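Local coordinates for glutamate--tRNA ligase (Methanothermobacter thermautotrophicus, PDB 3AII), which charges tRNA with glutamate, probably by first activating the amino acid with ATP to Glu-AMP and then transferring it to the acceptor end, at residues D526-L531 against F536-S541; G514-D519 against M546-A551; Y404-D409 against A502-P507; E343-D348 against I358-I363. One frame throughout, in Å; residues are numbered along the deposited sequence.

Contact 1: residues D526-L531 against F536-S541; sequences DDVVQL and FARLDS
R538 and D526 lie side by side with their charged ends pointing the same way, and a salt bridge joins them. R538 NH1 donates to D526 OD2 at 2.8 Å with an N-H...O angle of 161°, and the oxygen sits close to the guanidinium plane. A second, weak bond runs from R538 NE to the same OD2 at 3.4 Å. The arginine gets there with CG anti to the backbone N (chi1 173°) and the chain extended as far as NE. Toward the turn of the hairpin, Q530 packs over one face of the F536 ring: Q530 CG is 4.2 Å from the ring centroid, and amide and ring planes are 25° apart.

Behind these side chains stands the antiparallel pairing of a beta hairpin. V529 and A537 form a hydrogen-bonded pair, V529 N to A537 O and A537 N to V529 O both measuring 2.9 Å, flanked by the non-hydrogen-bonded pairs V528-R538 and Q530-F536. Two further bonds, D526 N to L539 O and L539 N to D527 O, extend the pairing.

Farther out, R538 NH2 meets D540 OD2 at 3.0 Å in the guanidinium plane and also donates to R360 O, while the same D540 OD2 forms a salt bridge with R360 NE. Replacing R538 with an alanine would probably leave D526 without its cation, D540 with R360 alone of the two arginines, and R360 O without this donor. Two carboxylates at separate edges of one guanidinium form a salt-bridge network that probably restrains its rotation and balances charge at the hairpin's end.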
loop_
_atom_site.group_PDB
_atom_site.type_symbol
_atom_site.label_atom_id
_atom_site.label_comp_id
_atom_site.label_asym_id
_atom_site.label_seq_id
_atom_site.Cartn_x
_atom_site.Cartn_y
_atom_site.Cartn_z
ATOM N N ASP A 526 -17.286 -7.102 -6.860
ATOM C CA ASP A 526 -16.265 -6.300 -7.544
ATOM C C ASP A 526 -16.817 -5.064 -8.250
ATOM O O ASP A 526 -16.056 -4.169 -8.612
ATOM C CB ASP A 526 -15.426 -7.123 -8.535
ATOM C CG ASP A 526 -14.622 -8.216 -7.860
ATOM O OD1 ASP A 526 -14.302 -9.215 -8.538
ATOM O OD2 ASP A 526 -14.312 -8.079 -6.658
ATOM N N ASP A 527 -18.129 -5.003 -8.458
ATOM C CA ASP A 527 -18.709 -3.784 -9.035
ATOM C C ASP A 527 -18.483 -2.603 -8.089
ATOM O O ASP A 527 -18.594 -2.743 -6.874
ATOM C CB ASP A 527 -20.203 -3.953 -9.316
ATOM C CG ASP A 527 -20.477 -4.833 -10.518
ATOM O OD1 ASP A 527 -21.647 -5.237 -10.688
ATOM O OD2 ASP A 527 -19.525 -5.118 -11.277
ATOM N N VAL A 528 -18.137 -1.444 -8.639
ATOM C CA VAL A 528 -17.961 -0.261 -7.803
ATOM C C VAL A 528 -19.007 0.752 -8.194
ATOM O O VAL A 528 -19.119 1.093 -9.364
ATOM C CB VAL A 528 -16.556 0.330 -7.965
ATOM C CG1 VAL A 528 -16.402 1.563 -7.091
ATOM C CG2 VAL A 528 -15.495 -0.732 -7.614
ATOM N N VAL A 529 -19.791 1.213 -7.219
ATOM C CA VAL A 529 -20.964 2.008 -7.515
ATOM C C VAL A 529 -20.916 3.318 -6.758
ATOM O O VAL A 529 -20.078 3.515 -5.871
ATOM C CB VAL A 529 -22.249 1.259 -7.118
ATOM C CG1 VAL A 529 -22.328 -0.064 -7.863
ATOM C CG2 VAL A 529 -22.288 1.028 -5.600
ATOM N N GLN A 530 -21.801 4.222 -7.150
ATOM C CA GLN A 530 -22.027 5.442 -6.401
ATOM C C GLN A 530 -23.348 5.314 -5.643
ATOM O O GLN A 530 -24.434 5.214 -6.243
ATOM C CB GLN A 530 -22.070 6.658 -7.334
ATOM C CG GLN A 530 -22.277 7.951 -6.570
ATOM C CD GLN A 530 -22.089 9.196 -7.418
ATOM O OE1 GLN A 530 -21.995 9.126 -8.647
ATOM N NE2 GLN A 530 -22.015 10.343 -6.760
ATOM N N LEU A 531 -23.251 5.262 -4.320
ATOM C CA LEU A 531 -24.424 5.335 -3.470
ATOM C C LEU A 531 -24.722 6.819 -3.318
ATOM O O LEU A 531 -24.003 7.548 -2.623
ATOM C CB LEU A 531 -24.106 4.681 -2.125
ATOM C CG LEU A 531 -23.672 3.218 -2.258
ATOM C CD1 LEU A 531 -23.388 2.601 -0.889
ATOM C CD2 LEU A 531 -24.730 2.387 -3.010
ATOM N N PHE A 536 -18.964 6.537 -2.845
ATOM C CA PHE A 536 -18.630 5.435 -3.748
ATOM C C PHE A 536 -18.252 4.228 -2.912
ATOM O O PHE A 536 -17.691 4.380 -1.825
ATOM C CB PHE A 536 -17.467 5.822 -4.650
ATOM C CG PHE A 536 -17.803 6.919 -5.617
ATOM C CD1 PHE A 536 -18.292 6.620 -6.870
ATOM C CD2 PHE A 536 -17.645 8.250 -5.261
ATOM C CE1 PHE A 536 -18.601 7.626 -7.766
ATOM C CE2 PHE A 536 -17.962 9.261 -6.149
ATOM C CZ PHE A 536 -18.439 8.947 -7.404
ATOM N N ALA A 537 -18.571 3.031 -3.403
ATOM C CA ALA A 537 -18.288 1.814 -2.640
ATOM C C ALA A 537 -18.208 0.604 -3.551
ATOM O O ALA A 537 -18.877 0.547 -4.577
ATOM C CB ALA A 537 -19.376 1.590 -1.571
ATOM N N ARG A 538 -17.409 -0.377 -3.149
ATOM C CA ARG A 538 -17.283 -1.605 -3.924
ATOM C C ARG A 538 -18.138 -2.698 -3.289
ATOM O O ARG A 538 -18.120 -2.871 -2.066
ATOM C CB ARG A 538 -15.812 -2.039 -3.957
ATOM C CG ARG A 538 -15.608 -3.403 -4.595
ATOM C CD ARG A 538 -14.111 -3.830 -4.590
ATOM N NE ARG A 538 -14.058 -5.285 -4.743
ATOM C CZ ARG A 538 -14.256 -6.138 -3.744
ATOM N NH1 ARG A 538 -14.249 -7.440 -3.977
ATOM N NH2 ARG A 538 -14.464 -5.693 -2.510
ATOM N N LEU A 539 -18.873 -3.438 -4.117
ATOM C CA LEU A 539 -19.641 -4.584 -3.629
ATOM C C LEU A 539 -18.697 -5.755 -3.318
ATOM O O LEU A 539 -17.998 -6.269 -4.203
ATOM C CB LEU A 539 -20.698 -5.024 -4.642
ATOM C CG LEU A 539 -21.553 -6.201 -4.146
ATOM C CD1 LEU A 539 -22.371 -5.805 -2.914
ATOM C CD2 LEU A 539 -22.490 -6.711 -5.251
ATOM N N ASP A 540 -18.695 -6.167 -2.057
ATOM C CA ASP A 540 -17.733 -7.156 -1.559
ATOM C C ASP A 540 -18.363 -8.540 -1.457
ATOM O O ASP A 540 -17.704 -9.561 -1.679
ATOM C CB ASP A 540 -17.195 -6.712 -0.197
ATOM C CG ASP A 540 -16.072 -7.604 0.305
ATOM O OD1 ASP A 540 -16.320 -8.363 1.263
ATOM O OD2 ASP A 540 -14.959 -7.560 -0.266
ATOM N N SER A 541 -19.646 -8.577 -1.128
ATOM C CA SER A 541 -20.377 -9.837 -1.136
ATOM C C SER A 541 -21.835 -9.596 -1.485
ATOM O O SER A 541 -22.435 -8.615 -1.044
ATOM C CB SER A 541 -20.230 -10.572 0.200
ATOM O OG SER A 541 -20.622 -9.754 1.284
#

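Contact 2: residues G514-D519 against M546-A551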
loop_
_atom_site.group_PDB
_atom_site.type_symbol
_atom_site.label_atom_id
_atom_site.label_comp_id
_atom_site.label_asym_id
_atom_site.label_seq_id
_atom_site.Cartn_x
_atom_site.Cartn_y
_atom_site.Cartn_z
ATOM N N GLY A 514 -28.576 -0.396 6.290
ATOM C CA GLY A 514 -29.668 0.343 5.673
ATOM C C GLY A 514 -30.385 -0.479 4.628
ATOM O O GLY A 514 -30.345 -1.708 4.656
ATOM N N VAL A 515 -31.057 0.215 3.712
ATOM C CA VAL A 515 -31.733 -0.435 2.607
ATOM C C VAL A 515 -31.305 0.213 1.300
ATOM O O VAL A 515 -30.920 1.379 1.268
ATOM C CB VAL A 515 -33.269 -0.411 2.743
ATOM C CG1 VAL A 515 -33.709 -1.281 3.928
ATOM C CG2 VAL A 515 -33.781 1.026 2.897
ATOM N N ILE A 516 -31.378 -0.560 0.226
ATOM C CA ILE A 516 -30.966 -0.080 -1.086
ATOM C C ILE A 516 -32.070 -0.409 -2.091
ATOM O O ILE A 516 -32.857 -1.329 -1.894
ATOM C CB ILE A 516 -29.582 -0.699 -1.482
ATOM C CG1 ILE A 516 -28.980 -0.005 -2.713
ATOM C CG2 ILE A 516 -29.692 -2.230 -1.661
ATOM C CD1 ILE A 516 -27.488 -0.314 -2.935
ATOM N N GLU A 517 -32.151 0.366 -3.162
ATOM C CA GLU A 517 -33.195 0.140 -4.145
ATOM C C GLU A 517 -33.047 -1.208 -4.874
ATOM O O GLU A 517 -31.952 -1.758 -4.971
ATOM C CB GLU A 517 -33.249 1.305 -5.129
ATOM C CG GLU A 517 -32.101 1.327 -6.109
ATOM C CD GLU A 517 -32.169 2.548 -6.999
ATOM O OE1 GLU A 517 -32.721 2.449 -8.115
ATOM O OE2 GLU A 517 -31.680 3.608 -6.566
ATOM N N ALA A 518 -34.183 -1.718 -5.360
ATOM C CA ALA A 518 -34.275 -3.044 -5.972
ATOM C C ALA A 518 -33.240 -3.338 -7.045
ATOM O O ALA A 518 -32.717 -4.453 -7.122
ATOM C CB ALA A 518 -35.686 -3.262 -6.538
ATOM N N ASP A 519 -32.928 -2.356 -7.887
ATOM C CA ASP A 519 -31.979 -2.594 -8.977
ATOM C C ASP A 519 -30.561 -2.978 -8.556
ATOM O O ASP A 519 -29.814 -3.575 -9.330
ATOM C CB ASP A 519 -31.927 -1.390 -9.915
ATOM C CG ASP A 519 -33.048 -1.397 -10.925
ATOM O OD1 ASP A 519 -33.459 -2.500 -11.358
ATOM O OD2 ASP A 519 -33.521 -0.296 -11.285
ATOM N N MET A 546 -26.557 -7.578 0.729
ATOM C CA MET A 546 -25.364 -7.035 0.088
ATOM C C MET A 546 -24.441 -6.341 1.090
ATOM O O MET A 546 -24.884 -5.598 1.965
ATOM C CB MET A 546 -25.783 -6.038 -0.994
ATOM C CG MET A 546 -26.264 -6.687 -2.261
ATOM S SD MET A 546 -26.988 -5.420 -3.327
ATOM C CE MET A 546 -28.721 -5.634 -2.986
ATOM N N VAL A 547 -23.146 -6.577 0.950
ATOM C CA VAL A 547 -22.166 -5.863 1.756
ATOM C C VAL A 547 -21.207 -5.087 0.857
ATOM O O VAL A 547 -20.541 -5.674 0.012
ATOM C CB VAL A 547 -21.368 -6.830 2.631
ATOM C CG1 VAL A 547 -20.369 -6.066 3.472
ATOM C CG2 VAL A 547 -22.328 -7.636 3.509
ATOM N N PHE A 548 -21.157 -3.770 1.044
ATOM C CA PHE A 548 -20.243 -2.903 0.305
ATOM C C PHE A 548 -19.131 -2.451 1.223
ATOM O O PHE A 548 -19.329 -2.342 2.438
ATOM C CB PHE A 548 -20.963 -1.628 -0.157
ATOM C CG PHE A 548 -22.079 -1.869 -1.137
ATOM C CD1 PHE A 548 -23.362 -2.131 -0.691
ATOM C CD2 PHE A 548 -21.844 -1.805 -2.503
ATOM C CE1 PHE A 548 -24.404 -2.339 -1.589
ATOM C CE2 PHE A 548 -22.874 -2.016 -3.411
ATOM C CZ PHE A 548 -24.159 -2.284 -2.954
ATOM N N TYR A 549 -17.977 -2.157 0.631
ATOM C CA TYR A 549 -16.884 -1.471 1.314
ATOM C C TYR A 549 -16.743 -0.039 0.791
ATOM O O TYR A 549 -16.590 0.187 -0.407
ATOM C CB TYR A 549 -15.567 -2.264 1.176
ATOM C CG TYR A 549 -15.430 -3.319 2.247
ATOM C CD1 TYR A 549 -14.407 -3.256 3.191
ATOM C CD2 TYR A 549 -16.349 -4.352 2.343
ATOM C CE1 TYR A 549 -14.307 -4.208 4.195
ATOM C CE2 TYR A 549 -16.258 -5.308 3.339
ATOM C CZ TYR A 549 -15.234 -5.224 4.267
ATOM O OH TYR A 549 -15.143 -6.172 5.266
ATOM N N TYR A 550 -16.797 0.928 1.707
ATOM C CA TYR A 550 -16.771 2.349 1.371
ATOM C C TYR A 550 -15.422 2.832 0.864
ATOM O O TYR A 550 -14.378 2.575 1.480
ATOM C CB TYR A 550 -17.162 3.153 2.606
ATOM C CG TYR A 550 -17.539 4.600 2.370
ATOM C CD1 TYR A 550 -18.837 4.941 1.996
ATOM C CD2 TYR A 550 -16.615 5.631 2.560
ATOM C CE1 TYR A 550 -19.200 6.262 1.798
ATOM C CE2 TYR A 550 -16.979 6.963 2.377
ATOM C CZ TYR A 550 -18.276 7.266 1.995
ATOM O OH TYR A 550 -18.664 8.580 1.798
ATOM N N ALA A 551 -15.433 3.548 -0.254
ATOM C CA ALA A 551 -14.216 4.170 -0.751
ATOM C C ALA A 551 -14.105 5.590 -0.216
ATOM O O ALA A 551 -13.254 5.876 0.630
ATOM C CB ALA A 551 -14.188 4.170 -2.282
#
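I516 holds CG1 anti to its own backbone N (chi1 -168°) and continues extended, which carries CD1 toward F548 and leaves CG2 on the branch between the backbone N and the carbonyl carbon, facing M546. The methionine answers with a bend: its chain is extended through chi2 and then turns at chi3 (-99°), bringing the terminal methyl CE to 3.8 Å from I516 CG2. These two side chains cross at about a right angle. F548 approaches I516 from the opposite direction, and I516 CD1 settles against the far end of the ring, 3.9 Å from F548 CZ, on an oblique line.

One isoleucine therefore spends its two branches on two different partners, and the touching atoms are all carbon. The backbones stay well apart, with CA atoms of I516 and M546 9.0 Å from each other, because strand 500-505 lies between strands 511-516 and 546-552 in the sheet. M546 also packs on L500 and L539, and F548 on V529, A537 and L539, so the same apolar layer runs on to the hairpin strands. The three buried side chains meet inside a sheet whose first and last strands also pair, consistent with the beta-barrel anticodon-binding region of GlnRS-type synthetases.

Contact 3: residues Y404-D409 against A502-P507; sequences YFFAAD and AEVIMP
F406 projects from strand 402-408 into the interior of the curled six-stranded sheet of the anticodon-binding region, consistent with the anticodon-binding beta barrels of GlnRS-type enzymes, and there it meets A502 and V504 of strand 500-505. The two strands are not sheet neighbours, since strand 511-516 runs between them; the CA atoms of F406 and A502 are 7.9 Å apart and the side chain spans the distance.

Starting at the root, F406 CB rests against L531 CD2 of the hairpin, 4.0 Å away. From there CG stands anti to the backbone N (chi1 165°), which aims the ring across to strand 500-505. On one side of the ring, CD1 passes A502 CB at 4.1 Å and CE1 comes nearer to the same methyl, at 3.9 Å. CE1 also has A502 O close to the ring plane, an edge-on approach to the carbonyl. On the other side, CD2 is 4.2 Å from V504 CG2, and CE2 and CZ lie under that methyl, at 3.7 Å from CE2.

V504 CG2 makes a CH-pi contact, 4.1 Å from the ring centroid and 27° off the normal. F534 adds an edge-to-face ring contact from outside the pair, and L531 also touches V504, so the packing is shared with the hairpin strand. The opposite face of the F406 ring has a backbone atom of its own strand above it: A408 N stands 4.0 Å over the plane, displaced toward the rim.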
loop_
_atom_site.group_PDB
_atom_site.type_symbol
_atom_site.label_atom_id
_atom_site.label_comp_id
_atom_site.label_asym_id
_atom_site.label_seq_id
_atom_site.Cartn_x
_atom_site.Cartn_y
_atom_site.Cartn_z
ATOM N N TYR A 404 -27.025 4.248 -7.342
ATOM C CA TYR A 404 -28.162 3.688 -6.611
ATOM C C TYR A 404 -28.455 4.513 -5.358
ATOM O O TYR A 404 -27.558 5.185 -4.831
ATOM C CB TYR A 404 -27.864 2.242 -6.196
ATOM C CG TYR A 404 -27.562 1.336 -7.371
ATOM C CD1 TYR A 404 -28.589 0.692 -8.052
ATOM C CD2 TYR A 404 -26.263 1.181 -7.832
ATOM C CE1 TYR A 404 -28.318 -0.124 -9.147
ATOM C CE2 TYR A 404 -25.985 0.373 -8.926
ATOM C CZ TYR A 404 -27.015 -0.278 -9.568
ATOM O OH TYR A 404 -26.718 -1.068 -10.662
ATOM N N PHE A 405 -29.690 4.419 -4.864
ATOM C CA PHE A 405 -30.071 5.028 -3.579
ATOM C C PHE A 405 -29.927 3.999 -2.456
ATOM O O PHE A 405 -30.640 2.988 -2.449
ATOM C CB PHE A 405 -31.532 5.503 -3.604
ATOM C CG PHE A 405 -31.781 6.732 -4.450
ATOM C CD1 PHE A 405 -30.762 7.640 -4.713
ATOM C CD2 PHE A 405 -33.052 6.986 -4.952
ATOM C CE1 PHE A 405 -31.007 8.781 -5.494
ATOM C CE2 PHE A 405 -33.296 8.125 -5.725
ATOM C CZ PHE A 405 -32.279 9.021 -5.979
ATOM N N PHE A 406 -29.015 4.267 -1.521
ATOM C CA PHE A 406 -28.866 3.495 -0.293
ATOM C C PHE A 406 -29.201 4.430 0.854
ATOM O O PHE A 406 -28.562 5.460 1.017
ATOM C CB PHE A 406 -27.422 2.982 -0.159
ATOM C CG PHE A 406 -27.065 2.469 1.230
ATOM C CD1 PHE A 406 -27.576 1.265 1.691
ATOM C CD2 PHE A 406 -26.196 3.188 2.044
ATOM C CE1 PHE A 406 -27.246 0.785 2.961
ATOM C CE2 PHE A 406 -25.848 2.718 3.312
ATOM C CZ PHE A 406 -26.372 1.520 3.770
ATOM N N ALA A 407 -30.221 4.070 1.627
ATOM C CA ALA A 407 -30.624 4.867 2.782
ATOM C C ALA A 407 -30.048 4.237 4.048
ATOM O O ALA A 407 -30.548 3.208 4.514
ATOM C CB ALA A 407 -32.147 4.939 2.864
ATOM N N ALA A 408 -28.993 4.854 4.580
ATOM C CA ALA A 408 -28.373 4.425 5.834
ATOM C C ALA A 408 -29.311 4.716 7.008
ATOM O O ALA A 408 -29.976 5.744 7.014
ATOM C CB ALA A 408 -27.082 5.163 6.032
ATOM N N ASP A 409 -29.330 3.826 8.002
ATOM C CA ASP A 409 -30.159 4.005 9.205
ATOM C C ASP A 409 -31.548 4.515 8.838
ATOM O O ASP A 409 -31.988 5.574 9.295
ATOM C CB ASP A 409 -29.476 4.947 10.195
ATOM C CG ASP A 409 -28.205 4.349 10.783
ATOM O OD1 ASP A 409 -28.112 3.105 10.892
ATOM O OD2 ASP A 409 -27.297 5.124 11.129
ATOM N N ALA A 502 -29.005 -3.920 2.963
ATOM C CA ALA A 502 -27.604 -3.749 2.608
ATOM C C ALA A 502 -26.826 -3.180 3.773
ATOM O O ALA A 502 -27.396 -2.603 4.697
ATOM C CB ALA A 502 -27.463 -2.829 1.394
ATOM N N GLU A 503 -25.514 -3.338 3.729
ATOM C CA GLU A 503 -24.662 -2.672 4.691
ATOM C C GLU A 503 -23.391 -2.233 4.010
ATOM O O GLU A 503 -23.010 -2.769 2.966
ATOM C CB GLU A 503 -24.355 -3.568 5.885
ATOM C CG GLU A 503 -23.623 -4.839 5.554
ATOM C CD GLU A 503 -23.560 -5.775 6.746
ATOM O OE1 GLU A 503 -24.637 -6.176 7.240
ATOM O OE2 GLU A 503 -22.439 -6.104 7.190
ATOM N N VAL A 504 -22.766 -1.228 4.596
ATOM C CA VAL A 504 -21.532 -0.677 4.075
ATOM C C VAL A 504 -20.516 -0.670 5.203
ATOM O O VAL A 504 -20.799 -0.172 6.305
ATOM C CB VAL A 504 -21.741 0.754 3.555
ATOM C CG1 VAL A 504 -20.437 1.311 2.989
ATOM C CG2 VAL A 504 -22.843 0.769 2.490
ATOM N N ILE A 505 -19.352 -1.258 4.948
ATOM C CA ILE A 505 -18.265 -1.218 5.924
ATOM C C ILE A 505 -17.444 0.025 5.674
ATOM O O ILE A 505 -16.938 0.225 4.569
ATOM C CB ILE A 505 -17.377 -2.457 5.842
ATOM C CG1 ILE A 505 -18.239 -3.714 5.932
ATOM C CG2 ILE A 505 -16.313 -2.403 6.939
ATOM C CD1 ILE A 505 -19.134 -3.762 7.154
ATOM N N MET A 506 -17.329 0.873 6.695
ATOM C CA MET A 506 -16.674 2.166 6.541
ATOM C C MET A 506 -15.170 2.033 6.781
ATOM O O MET A 506 -14.700 0.980 7.220
ATOM C CB MET A 506 -17.298 3.214 7.482
ATOM C CG MET A 506 -18.816 3.351 7.374
ATOM S SD MET A 506 -19.369 3.804 5.708
ATOM C CE MET A 506 -18.828 5.487 5.589
ATOM N N PRO A 507 -14.405 3.081 6.458
ATOM C CA PRO A 507 -12.951 2.925 6.520
ATOM C C PRO A 507 -12.413 2.677 7.934
ATOM O O PRO A 507 -11.268 2.253 8.055
ATOM C CB PRO A 507 -12.434 4.246 5.935
ATOM C CG PRO A 507 -13.545 4.692 5.025
ATOM C CD PRO A 507 -14.790 4.334 5.788
#

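Contact 4: residues E343-D348 against I358-I363; sequences EYSGWD and IARRGI
Near the C-terminal end of helix 355-360, in the catalytic domain beside the anticodon-binding region, R360 meets D348 of the loop that leads into the helix. The arginine runs extended from CG to NE, with CG anti to the backbone N (chi1 -171°), which brings CD and the guanidinium alongside D348. The aspartate engages it in two ways. Its backbone O lies in the guanidinium plane, where R360 NH1 points at it in a weak hydrogen bond of 3.4 Å. Its carboxylate instead lies over the flat group: D348 OD2 is 3.4 Å above the plane of the R360 guanidinium and toward the rim, with the two planes only 14° apart. The salt bridge from D348 OD1 to R360 NH1, at 3.6 Å, is thus one of charge alone, since no N-H is directed at the oxygen.

The stronger polar partner of R360 lies elsewhere, in D540 of the anticodon-binding region, which its NE meets in a salt bridge. Cutting R360 back to an alanine would probably leave D540 short of one of its cations and make the D348 carboxylate lose the positive charge it lies over.

The backbone past R360 turns in a Schellman motif. I363 N bonds to I358 O at 3.1 Å and G362 N to A359 O, while G362 takes a positive phi of 95°, at which a CB would press on the carbonyl O of R361. This is the classic glycine-terminated Schellman ending of an alpha helix.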
loop_
_atom_site.group_PDB
_atom_site.type_symbol
_atom_site.label_atom_id
_atom_site.label_comp_id
_atom_site.label_asym_id
_atom_site.label_seq_id
_atom_site.Cartn_x
_atom_site.Cartn_y
_atom_site.Cartn_z
ATOM N N GLU A 343 -8.810 -7.604 16.066
ATOM C CA GLU A 343 -9.116 -6.229 15.688
ATOM C C GLU A 343 -8.491 -5.828 14.359
ATOM O O GLU A 343 -8.327 -4.644 14.075
ATOM C CB GLU A 343 -8.743 -5.239 16.795
ATOM C CG GLU A 343 -9.776 -5.177 17.904
ATOM C CD GLU A 343 -11.196 -5.141 17.362
ATOM O OE1 GLU A 343 -11.442 -4.409 16.381
ATOM O OE2 GLU A 343 -12.066 -5.849 17.915
ATOM N N TYR A 344 -8.116 -6.833 13.575
ATOM C CA TYR A 344 -7.979 -6.698 12.128
ATOM C C TYR A 344 -8.415 -8.032 11.537
ATOM O O TYR A 344 -7.983 -9.089 11.993
ATOM C CB TYR A 344 -6.553 -6.356 11.694
ATOM C CG TYR A 344 -6.052 -5.013 12.169
ATOM C CD1 TYR A 344 -6.815 -3.866 12.009
ATOM C CD2 TYR A 344 -4.802 -4.890 12.758
ATOM C CE1 TYR A 344 -6.357 -2.635 12.445
ATOM C CE2 TYR A 344 -4.330 -3.666 13.192
ATOM C CZ TYR A 344 -5.112 -2.543 13.035
ATOM O OH TYR A 344 -4.639 -1.329 13.471
ATOM N N SER A 345 -9.289 -7.978 10.540
ATOM C CA SER A 345 -9.883 -9.185 9.975
ATOM C C SER A 345 -8.911 -9.893 9.046
ATOM O O SER A 345 -9.078 -11.075 8.731
ATOM C CB SER A 345 -11.164 -8.837 9.216
ATOM O OG SER A 345 -10.931 -7.792 8.286
ATOM N N GLY A 346 -7.894 -9.159 8.609
ATOM C CA GLY A 346 -6.949 -9.665 7.634
ATOM C C GLY A 346 -6.179 -8.520 7.011
ATOM O O GLY A 346 -6.307 -7.368 7.430
ATOM N N TRP A 347 -5.372 -8.834 6.005
ATOM C CA TRP A 347 -4.557 -7.819 5.363
ATOM C C TRP A 347 -5.421 -6.827 4.588
ATOM O O TRP A 347 -4.965 -5.732 4.240
ATOM C CB TRP A 347 -3.535 -8.477 4.445
ATOM C CG TRP A 347 -2.384 -9.100 5.193
ATOM C CD1 TRP A 347 -2.105 -10.428 5.309
ATOM C CD2 TRP A 347 -1.377 -8.405 5.937
ATOM N NE1 TRP A 347 -0.966 -10.605 6.071
ATOM C CE2 TRP A 347 -0.503 -9.378 6.467
ATOM C CE3 TRP A 347 -1.121 -7.055 6.195
ATOM C CZ2 TRP A 347 0.606 -9.041 7.246
ATOM C CZ3 TRP A 347 -0.019 -6.721 6.969
ATOM C CH2 TRP A 347 0.830 -7.713 7.484
ATOM N N ASP A 348 -6.665 -7.214 4.319
ATOM C CA ASP A 348 -7.591 -6.328 3.609
ATOM C C ASP A 348 -8.620 -5.655 4.534
ATOM O O ASP A 348 -9.696 -5.224 4.096
ATOM C CB ASP A 348 -8.269 -7.064 2.450
ATOM C CG ASP A 348 -9.062 -8.266 2.905
ATOM O OD1 ASP A 348 -9.017 -8.590 4.107
ATOM O OD2 ASP A 348 -9.730 -8.889 2.057
ATOM N N ILE A 358 -7.093 -1.099 0.295
ATOM C CA ILE A 358 -7.666 -0.029 -0.526
ATOM C C ILE A 358 -8.327 -0.562 -1.799
ATOM O O ILE A 358 -9.362 -0.038 -2.230
ATOM C CB ILE A 358 -6.691 1.128 -0.824
ATOM C CG1 ILE A 358 -5.469 0.653 -1.600
ATOM C CG2 ILE A 358 -6.257 1.804 0.474
ATOM C CD1 ILE A 358 -4.550 1.789 -2.021
ATOM N N ALA A 359 -7.760 -1.616 -2.385
ATOM C CA ALA A 359 -8.423 -2.265 -3.523
ATOM C C ALA A 359 -9.808 -2.789 -3.160
ATOM O O ALA A 359 -10.750 -2.718 -3.965
ATOM C CB ALA A 359 -7.561 -3.389 -4.094
ATOM N N ARG A 360 -9.944 -3.312 -1.945
ATOM C CA ARG A 360 -11.199 -3.904 -1.524
ATOM C C ARG A 360 -12.278 -2.830 -1.400
ATOM O O ARG A 360 -13.459 -3.133 -1.500
ATOM C CB ARG A 360 -11.023 -4.636 -0.197
ATOM C CG ARG A 360 -12.232 -5.461 0.206
ATOM C CD ARG A 360 -12.077 -5.978 1.633
ATOM N NE ARG A 360 -13.089 -6.981 1.944
ATOM C CZ ARG A 360 -13.201 -7.582 3.119
ATOM N NH1 ARG A 360 -12.365 -7.272 4.099
ATOM N NH2 ARG A 360 -14.147 -8.491 3.311
ATOM N N ARG A 361 -11.851 -1.583 -1.192
ATOM C CA ARG A 361 -12.761 -0.445 -1.057
ATOM C C ARG A 361 -13.134 0.198 -2.398
ATOM O O ARG A 361 -13.991 1.083 -2.452
ATOM C CB ARG A 361 -12.126 0.609 -0.139
ATOM C CG ARG A 361 -12.050 0.160 1.304
ATOM C CD ARG A 361 -11.177 1.093 2.125
ATOM N NE ARG A 361 -11.548 2.486 1.948
ATOM C CZ ARG A 361 -10.755 3.512 2.241
ATOM N NH1 ARG A 361 -9.521 3.299 2.711
ATOM N NH2 ARG A 361 -11.185 4.748 2.057
ATOM N N GLY A 362 -12.480 -0.233 -3.472
ATOM C CA GLY A 362 -12.742 0.319 -4.793
ATOM C C GLY A 362 -11.811 1.444 -5.206
ATOM O O GLY A 362 -12.098 2.184 -6.155
ATOM N N ILE A 363 -10.690 1.588 -4.507
ATOM C CA ILE A 363 -9.650 2.496 -4.989
ATOM C C ILE A 363 -8.935 1.853 -6.185
ATOM O O ILE A 363 -8.461 0.717 -6.099
ATOM C CB ILE A 363 -8.614 2.805 -3.901
ATOM C CG1 ILE A 363 -9.292 3.359 -2.640
ATOM C CG2 ILE A 363 -7.553 3.754 -4.447
ATOM C CD1 ILE A 363 -10.080 4.623 -2.864
#

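How the contacts relate
From the N terminus, contact 4 comes first, closing a nine-residue loop between 343-348 and 358-363 within the catalytic domain. Contact 3 follows in series; the 92 residues between its segments include the other six-stranded sheet, so strands 402-408 and 500-505 meet after the chain has built that sheet and returned. Contact 2 opens next at 514-519 and closes at 546-551, with contact 1, the hairpin, nested inside its loop; no two contacts cross. Contacts 1, 2 and 3 share one sheet. Contact 4 joins it from outside: R360 NE pairs with D540 and R360 O accepts from R538 in contact 1, while R361 NH2 and NE donate to A551 O and Y550 O in contact 2.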